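Long-range contacts in anopheles Plasmodium-responsive Leucine-rich repeat protein 1B (Anopheles gambiae, PDB 4XGO), which probably acts in the mosquito's response to Plasmodium through a leucine-rich repeat domain, the part present here, and may do so together with LRIM1: residues A[205-210]-A[226-231]; A[160-165]-A[181-186]; A[29-34]-A[51-56]. All coordinates share one frame; numbering follows the deposited sequence. Where two conformers were deposited one is given.

How the contacts relate
The three contacts join neighbouring repeats of one leucine-rich repeat solenoid and come in series along the chain, contact 3 first, then contact 2, then contact 1. Contacts 1 and 2 pair parallel strands; contact 3 has a single parallel bridge and then a turn held against the next repeat. All reach the same run of parallel strands. Contacts 1 and 2 have centres about 11 Å apart and meet where strand 184-186 runs beside strand 206-208. Contact 3 has its centre about 29 Å from that of contact 2 and 37 Å from that of contact 1. The same repeat-to-repeat pairing thus builds the elongated solenoid, with a glycan beside contact 2 and the dimer contact at contact 3, near the N-terminal end.

Contact 1. Residues A[205-210]-A[226-231]; sequences VDVDLS and QRLERL. Unlike the reference sequence in segment 205-210: Val205 (reference Thr).
Val205 O is held by two backbone donors of the next repeat, Glu229 N at 2.8 Å and Arg230 N at 2.9 Å. Glu229 N comes in on a lone pair in the carbonyl plane, Arg230 N almost straight in line with the C=O. Two residues on, Val207 N returns a bond to Arg230 O, and the two chains settle into parallel pairing.

The Glu229 side chain runs alongside Val205. Its CB sits 3.6 Å from Val205 O, and CG then passes Val205 CG1. Since the chain is extended beyond CG (chi2 -179°), CD stays against the same methyl, 3.8 Å from Val205 CG1, and OE2 remains beside it. At the tip OE1 turns toward Arg230 NH1, well out of the guanidinium plane, an attraction of charges alone. In the conformer described, one of two for Asp206, Arg230 NH1 also reaches Asp206 OD1 at 2.9 Å, close to the guanidinium plane and on the syn side of the carboxylate. Val205 CG2, its other methyl, sits 3.6 Å from Arg227 CZ, over the centre of one guanidinium face.

On the interior side Val207 CG1 presses against Leu231 CD1 at 3.4 Å, a tight fit, and Leu228 CD1 packs against the same Val207 methyl at 3.8 Å. Leu209 O, farther along, accepts from both Asn212 and Asn236.

Leu228, Leu231 and Asn236 fall on the LxxLxLxxN pattern, and Val207 takes the place equivalent to Leu231: stacked inward aliphatics below a polar inner surface are the signature of the leucine-rich repeat solenoid.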
# COMPACT_ATOMS: atom_id res chain seq x y z
N VAL A 205 14.45 -0.97 -28.53
CA VAL A 205 13.83 0.28 -28.92
C VAL A 205 13.85 1.30 -27.78
O VAL A 205 14.13 2.49 -28.00
CB VAL A 205 12.38 0.04 -29.40
CG1 VAL A 205 11.68 1.35 -29.73
CG2 VAL A 205 12.40 -0.88 -30.62
N ASP A 206 13.56 0.83 -26.57
CA ASP A 206 13.51 1.70 -25.38
C ASP A 206 14.33 1.05 -24.27
O ASP A 206 14.08 -0.09 -23.87
CB ASP A 206 12.07 1.93 -24.92
CG ASP A 206 11.17 2.44 -26.02
OD1 ASP A 206 11.46 3.51 -26.60
OD2 ASP A 206 10.16 1.76 -26.32
N VAL A 207 15.33 1.77 -23.79
CA VAL A 207 16.16 1.28 -22.70
C VAL A 207 16.28 2.34 -21.62
O VAL A 207 16.66 3.49 -21.90
CB VAL A 207 17.55 0.75 -23.17
CG1 VAL A 207 18.35 1.81 -23.89
CG2 VAL A 207 18.35 0.22 -22.00
N ASP A 208 15.90 1.98 -20.40
CA ASP A 208 16.02 2.87 -19.25
C ASP A 208 17.09 2.35 -18.28
O ASP A 208 16.93 1.28 -17.66
CB ASP A 208 14.66 3.05 -18.57
CG ASP A 208 14.63 4.19 -17.57
OD1 ASP A 208 15.68 4.68 -17.12
OD2 ASP A 208 13.51 4.63 -17.23
N LEU A 209 18.18 3.11 -18.19
CA LEU A 209 19.29 2.83 -17.29
C LEU A 209 19.48 3.92 -16.26
O LEU A 209 20.55 4.02 -15.63
CB LEU A 209 20.59 2.67 -18.10
CG LEU A 209 20.60 1.58 -19.18
CD1 LEU A 209 21.89 1.62 -20.00
CD2 LEU A 209 20.39 0.21 -18.61
N SER A 210 18.45 4.73 -16.04
CA SER A 210 18.54 5.83 -15.10
C SER A 210 18.68 5.28 -13.68
O SER A 210 18.31 4.13 -13.40
CB SER A 210 17.35 6.79 -15.22
OG SER A 210 16.17 6.28 -14.62
N GLN A 226 19.77 -1.65 -34.13
CA GLN A 226 19.11 -1.46 -35.41
C GLN A 226 17.95 -0.46 -35.31
O GLN A 226 17.63 0.23 -36.28
CB GLN A 226 18.62 -2.82 -35.91
CG GLN A 226 19.68 -3.91 -35.71
CD GLN A 226 19.51 -5.08 -36.64
OE1 GLN A 226 18.62 -5.91 -36.45
NE2 GLN A 226 20.36 -5.16 -37.65
N ARG A 227 17.33 -0.35 -34.13
CA ARG A 227 16.10 0.43 -34.02
C ARG A 227 15.91 1.19 -32.70
O ARG A 227 14.79 1.58 -32.38
CB ARG A 227 14.90 -0.47 -34.29
CG ARG A 227 15.10 -1.94 -33.94
CD ARG A 227 13.81 -2.72 -34.13
NE ARG A 227 13.62 -3.65 -33.03
CZ ARG A 227 12.44 -4.00 -32.51
NH1 ARG A 227 11.29 -3.50 -33.01
NH2 ARG A 227 12.40 -4.84 -31.49
N LEU A 228 17.00 1.46 -31.99
CA LEU A 228 16.91 2.16 -30.72
C LEU A 228 16.31 3.55 -30.91
O LEU A 228 16.77 4.32 -31.76
CB LEU A 228 18.28 2.26 -30.07
CG LEU A 228 18.32 2.86 -28.66
CD1 LEU A 228 17.65 1.96 -27.63
CD2 LEU A 228 19.74 3.16 -28.26
N GLU A 229 15.27 3.84 -30.13
CA GLU A 229 14.57 5.14 -30.19
C GLU A 229 14.75 5.98 -28.93
O GLU A 229 14.80 7.21 -29.02
CB GLU A 229 13.08 4.94 -30.44
CG GLU A 229 12.75 4.44 -31.83
CD GLU A 229 11.26 4.27 -32.05
OE1 GLU A 229 10.47 4.99 -31.39
OE2 GLU A 229 10.88 3.41 -32.88
N ARG A 230 14.81 5.35 -27.77
CA ARG A 230 14.83 6.10 -26.51
C ARG A 230 15.86 5.50 -25.57
O ARG A 230 15.84 4.30 -25.28
CB ARG A 230 13.45 6.11 -25.85
CG ARG A 230 12.35 6.57 -26.79
CD ARG A 230 11.03 6.66 -26.07
NE ARG A 230 9.99 7.20 -26.94
CZ ARG A 230 9.34 6.52 -27.88
NH1 ARG A 230 9.61 5.23 -28.12
NH2 ARG A 230 8.40 7.14 -28.60
N LEU A 231 16.77 6.36 -25.10
CA LEU A 231 17.84 5.98 -24.19
C LEU A 231 17.83 6.92 -22.99
O LEU A 231 18.05 8.15 -23.12
CB LEU A 231 19.20 6.01 -24.90
CG LEU A 231 20.43 5.80 -24.01
CD1 LEU A 231 20.43 4.41 -23.39
CD2 LEU A 231 21.70 6.02 -24.80

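Contact 2. Residues A[160-165]-A[181-186]. With NAG (2-acetamido-2-deoxy-beta-D-glucopyranose), chain C.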
# COMPACT_ATOMS: atom_id res chain seq x y z
N ALA A 160 14.08 -14.87 -25.83
CA ALA A 160 13.07 -14.25 -26.70
C ALA A 160 12.07 -13.35 -26.00
O ALA A 160 11.03 -13.03 -26.57
CB ALA A 160 12.34 -15.34 -27.47
N VAL A 161 12.36 -12.93 -24.77
CA VAL A 161 11.51 -11.95 -24.09
C VAL A 161 11.53 -10.63 -24.87
O VAL A 161 12.58 -10.19 -25.34
CB VAL A 161 11.90 -11.77 -22.60
CG1 VAL A 161 13.34 -11.28 -22.44
CG2 VAL A 161 10.95 -10.83 -21.89
N GLU A 162 10.34 -10.04 -25.02
CA GLU A 162 10.15 -8.83 -25.80
C GLU A 162 10.12 -7.60 -24.89
O GLU A 162 10.58 -6.53 -25.28
CB GLU A 162 8.83 -8.91 -26.59
CG GLU A 162 8.53 -7.71 -27.48
CD GLU A 162 7.69 -6.62 -26.81
OE1 GLU A 162 6.99 -6.89 -25.82
OE2 GLU A 162 7.73 -5.45 -27.29
N GLU A 163 9.55 -7.74 -23.71
CA GLU A 163 9.54 -6.64 -22.76
C GLU A 163 9.88 -7.15 -21.38
O GLU A 163 9.28 -8.12 -20.90
CB GLU A 163 8.18 -5.91 -22.74
CG GLU A 163 8.12 -4.83 -21.68
CD GLU A 163 7.00 -3.81 -21.87
OE1 GLU A 163 6.00 -4.09 -22.61
OE2 GLU A 163 7.11 -2.73 -21.22
N LEU A 164 10.84 -6.49 -20.74
CA LEU A 164 11.33 -6.91 -19.45
C LEU A 164 11.52 -5.73 -18.53
O LEU A 164 12.24 -4.79 -18.87
CB LEU A 164 12.63 -7.70 -19.59
CG LEU A 164 13.36 -8.12 -18.32
CD1 LEU A 164 12.49 -8.89 -17.37
CD2 LEU A 164 14.55 -8.98 -18.71
N ASP A 165 10.86 -5.76 -17.37
CA ASP A 165 11.01 -4.74 -16.36
C ASP A 165 11.70 -5.37 -15.15
O ASP A 165 11.14 -6.26 -14.50
CB ASP A 165 9.67 -4.10 -16.00
CG ASP A 165 9.80 -2.90 -15.04
OD1 ASP A 165 10.86 -2.73 -14.38
OD2 ASP A 165 8.81 -2.12 -14.93
N GLU A 181 14.76 -10.17 -30.05
CA GLU A 181 13.37 -9.77 -29.88
C GLU A 181 13.15 -8.70 -28.81
O GLU A 181 12.13 -8.02 -28.84
CB GLU A 181 12.50 -10.98 -29.55
CG GLU A 181 12.43 -12.01 -30.67
CD GLU A 181 11.82 -11.44 -31.93
OE1 GLU A 181 12.36 -11.71 -33.03
OE2 GLU A 181 10.80 -10.71 -31.83
N LEU A 182 14.08 -8.60 -27.87
CA LEU A 182 13.93 -7.67 -26.73
C LEU A 182 13.85 -6.22 -27.22
O LEU A 182 14.78 -5.71 -27.85
CB LEU A 182 15.08 -7.82 -25.75
CG LEU A 182 15.03 -6.97 -24.48
CD1 LEU A 182 13.76 -7.23 -23.68
CD2 LEU A 182 16.26 -7.19 -23.59
N THR A 183 12.74 -5.59 -26.89
CA THR A 183 12.33 -4.29 -27.43
C THR A 183 12.33 -3.22 -26.34
O THR A 183 12.79 -2.10 -26.57
CB THR A 183 10.92 -4.43 -28.06
OG1 THR A 183 11.00 -5.32 -29.19
CG2 THR A 183 10.36 -3.11 -28.53
N ILE A 184 11.78 -3.54 -25.17
CA ILE A 184 11.68 -2.61 -24.07
C ILE A 184 12.38 -3.22 -22.87
O ILE A 184 12.00 -4.30 -22.43
CB ILE A 184 10.21 -2.33 -23.73
CG1 ILE A 184 9.50 -1.69 -24.94
CG2 ILE A 184 10.09 -1.42 -22.53
CD1 ILE A 184 8.01 -1.51 -24.75
N LEU A 185 13.39 -2.52 -22.34
CA LEU A 185 14.15 -2.97 -21.18
C LEU A 185 14.20 -1.85 -20.12
O LEU A 185 14.79 -0.77 -20.35
CB LEU A 185 15.56 -3.35 -21.57
CG LEU A 185 16.49 -3.89 -20.49
CD1 LEU A 185 15.90 -5.11 -19.82
CD2 LEU A 185 17.85 -4.21 -21.12
N LYS A 186 13.60 -2.13 -18.97
CA LYS A 186 13.58 -1.17 -17.88
C LYS A 186 14.46 -1.70 -16.77
O LYS A 186 14.17 -2.73 -16.16
CB LYS A 186 12.16 -1.00 -17.35
CG LYS A 186 11.12 -0.75 -18.39
CD LYS A 186 11.38 0.48 -19.20
CE LYS A 186 11.17 1.76 -18.41
NZ LYS A 186 9.75 1.97 -17.99
C1 NAG C . 6.00 -3.76 -13.42
C2 NAG C . 5.29 -2.76 -14.33
C3 NAG C . 5.18 -1.41 -13.62
C4 NAG C . 4.50 -1.56 -12.26
C5 NAG C . 5.16 -2.70 -11.49
C6 NAG C . 4.36 -2.98 -10.21
C7 NAG C . 5.56 -2.38 -16.72
C8 NAG C . 6.48 -2.08 -17.86
N2 NAG C . 6.08 -2.51 -15.50
O3 NAG C . 4.50 -0.46 -14.43
O4 NAG C . 4.73 -0.38 -11.47
O5 NAG C . 5.22 -3.90 -12.26
O6 NAG C . 5.18 -2.49 -9.17
O7 NAG C . 4.36 -2.50 -16.93
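Leu182 CD1 is the bump of this contact: it lodges beneath the backbone of the preceding repeat, 3.6 Å from Glu162 O, in a shallow hollow bordered by Val161 CG1 and Leu164 CB. Farther along the strand, Leu185 CD1 nestles against Leu164 CB at 4.2 Å, so the leucines stack within the solenoid interior.

On the opposite face Glu163 and Ile184 lie side by side. With CG turned away from the backbone N (chi1 176°), the extended Glu163 chain lies along Ile184: CG rests on Ile184 CB, CD meets CD1, and Glu163 OE2 comes within 3.5 Å of Ile184 CG2. Glu162 instead folds at chi2 (-92°), which carries OE2 across to Thr183 CB at 3.4 Å, while Thr183 OG1 is turned back to Glu181 O. Lys186 crosses Asp165 at a slant, its CB 3.7 Å from Asp165 OD1.

Beneath these side chains Glu162 O takes both Thr183 N and Ile184 N, and Leu164 N and O bond to Ile184 O and Lys186 N.

Asp165 divides its oxygens: OD1 accepts from Ser167 OG, and OD2 receives the glycan's acetamido N2 at 2.8 Å, nearly straight at 169°. The carboxylate probably steadies this N-acetylglucosamine, and the Lys186 ammonium, NZ 5.2 Å from Asp165 OD2, may soften its negative charge.

Contact 3. Residues A[29-34]-A[51-56]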
# COMPACT_ATOMS: atom_id res chain seq x y z
N ASN A 29 -13.36 -16.78 -9.84
CA ASN A 29 -12.89 -15.62 -9.10
C ASN A 29 -13.02 -15.81 -7.58
O ASN A 29 -14.11 -15.69 -7.01
CB ASN A 29 -13.60 -14.35 -9.56
CG ASN A 29 -13.00 -13.11 -8.93
OD1 ASN A 29 -11.93 -13.17 -8.34
ND2 ASN A 29 -13.67 -11.97 -9.09
N LEU A 30 -11.88 -16.10 -6.94
CA LEU A 30 -11.79 -16.19 -5.51
C LEU A 30 -11.01 -15.01 -4.96
O LEU A 30 -10.50 -15.04 -3.83
CB LEU A 30 -11.11 -17.49 -5.10
CG LEU A 30 -11.77 -18.78 -5.58
CD1 LEU A 30 -10.95 -19.99 -5.12
CD2 LEU A 30 -13.21 -18.86 -5.11
N ASN A 31 -10.92 -13.94 -5.74
CA ASN A 31 -10.20 -12.75 -5.25
C ASN A 31 -10.91 -12.16 -4.04
O ASN A 31 -12.15 -12.08 -4.02
CB ASN A 31 -10.20 -11.66 -6.30
CG ASN A 31 -9.35 -11.99 -7.51
OD1 ASN A 31 -8.55 -12.93 -7.51
ND2 ASN A 31 -9.55 -11.22 -8.57
N GLY A 32 -10.14 -11.69 -3.07
CA GLY A 32 -10.65 -10.84 -2.01
C GLY A 32 -11.61 -11.53 -1.04
O GLY A 32 -12.47 -10.87 -0.46
N LEU A 33 -11.44 -12.85 -0.87
CA LEU A 33 -12.36 -13.62 0.02
C LEU A 33 -11.74 -13.99 1.37
O LEU A 33 -12.30 -14.81 2.09
CB LEU A 33 -12.89 -14.85 -0.70
CG LEU A 33 -13.67 -14.61 -1.99
CD1 LEU A 33 -14.11 -15.91 -2.65
CD2 LEU A 33 -14.88 -13.69 -1.76
N GLN A 34 -10.65 -13.32 1.74
CA GLN A 34 -9.90 -13.56 2.99
C GLN A 34 -9.53 -15.03 3.14
O GLN A 34 -9.61 -15.59 4.24
CB GLN A 34 -10.69 -13.08 4.24
CG GLN A 34 -11.16 -11.63 4.23
CD GLN A 34 -10.05 -10.60 4.32
OE1 GLN A 34 -10.17 -9.49 3.77
NE2 GLN A 34 -8.96 -10.94 5.02
N LYS A 51 -8.96 -20.44 -15.77
CA LYS A 51 -8.41 -19.21 -15.17
C LYS A 51 -8.80 -19.13 -13.71
O LYS A 51 -9.99 -19.14 -13.36
CB LYS A 51 -8.90 -17.97 -15.91
CG LYS A 51 -8.60 -17.97 -17.39
CD LYS A 51 -8.89 -16.61 -17.98
CE LYS A 51 -8.67 -16.62 -19.48
NZ LYS A 51 -9.05 -15.32 -20.08
N LEU A 52 -7.79 -19.06 -12.84
CA LEU A 52 -8.01 -19.09 -11.41
C LEU A 52 -7.48 -17.83 -10.78
O LEU A 52 -6.28 -17.56 -10.84
CB LEU A 52 -7.32 -20.30 -10.79
CG LEU A 52 -7.41 -20.51 -9.29
CD1 LEU A 52 -8.85 -20.53 -8.84
CD2 LEU A 52 -6.65 -21.80 -8.92
N TYR A 53 -8.38 -17.04 -10.21
CA TYR A 53 -8.02 -15.77 -9.59
C TYR A 53 -8.12 -15.88 -8.08
O TYR A 53 -9.21 -16.14 -7.56
CB TYR A 53 -8.92 -14.64 -10.09
CG TYR A 53 -9.10 -14.50 -11.58
CD1 TYR A 53 -8.08 -14.83 -12.46
CD2 TYR A 53 -10.29 -13.98 -12.11
CE1 TYR A 53 -8.22 -14.66 -13.82
CE2 TYR A 53 -10.44 -13.79 -13.47
CZ TYR A 53 -9.43 -14.14 -14.33
OH TYR A 53 -9.57 -13.94 -15.69
N MET A 54 -6.98 -15.73 -7.39
CA MET A 54 -6.94 -15.76 -5.92
C MET A 54 -6.15 -14.57 -5.35
O MET A 54 -5.48 -14.66 -4.30
CB MET A 54 -6.38 -17.11 -5.41
CG MET A 54 -7.21 -18.29 -5.87
SD MET A 54 -6.63 -19.85 -5.17
CE MET A 54 -5.38 -20.29 -6.33
N ARG A 55 -6.29 -13.44 -6.02
CA ARG A 55 -5.62 -12.20 -5.64
C ARG A 55 -6.28 -11.60 -4.38
O ARG A 55 -7.45 -11.84 -4.11
CB ARG A 55 -5.77 -11.14 -6.75
CG ARG A 55 -5.41 -11.55 -8.18
CD ARG A 55 -5.79 -10.43 -9.16
NE ARG A 55 -4.75 -9.40 -9.16
CZ ARG A 55 -4.90 -8.10 -9.37
NH1 ARG A 55 -6.07 -7.55 -9.61
NH2 ARG A 55 -3.83 -7.32 -9.31
N PHE A 56 -5.49 -10.84 -3.61
CA PHE A 56 -5.98 -10.09 -2.45
C PHE A 56 -6.60 -10.99 -1.39
O PHE A 56 -7.69 -10.71 -0.87
CB PHE A 56 -6.98 -9.00 -2.88
CG PHE A 56 -6.46 -8.06 -3.93
CD1 PHE A 56 -5.62 -7.03 -3.58
CD2 PHE A 56 -6.86 -8.19 -5.25
CE1 PHE A 56 -5.17 -6.14 -4.55
CE2 PHE A 56 -6.40 -7.31 -6.22
CZ PHE A 56 -5.55 -6.30 -5.87
O HOH W 1 -9.23 -10.84 1.23
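Phe56 O is gripped from two directions: a water donates to it at 2.6 Å, and the CA-H of Gly32 points at it, with Gly32 CA 3.2 Å away. The same water accepts from Gln34 N, bridging the two repeats. Gly32 is the third residue of a type II turn running from Leu30 to Leu33, and its positive phi (68°) suits that place. Its N bonds to Arg55 O, which also meets the CA-H of Asn31.

Asn31 has swung CG anti to its carbonyl carbon (chi1 -69°), and this lays OD1 over the backbone at Tyr53-Arg55. Arg55 N reaches that oxygen at 2.8 Å, from above the amide plane and not on a lone pair, while Tyr53 CB lies 3.1 Å from it. Asn29 OD1, in an Asx turn, takes Asn31 N at 2.9 Å and approaches the Tyr53 ring at its edge, the amide and ring planes 73° apart. Leu30 N closes the strand pairing with a 2.7 Å bond to Tyr53 O, and Leu30 CB packs beside Met54 CG at 4.1 Å.

Arg55 NE pairs with Asp79, and its NH1 bonds to Gly32 O of the second subunit. The OD1 atoms of Asn29 and Asn31 thus order the turn and bind Arg55 N, while their ND2 groups and backbone carbonyls bond between subunits, probably coupling turn geometry to the dimer contact.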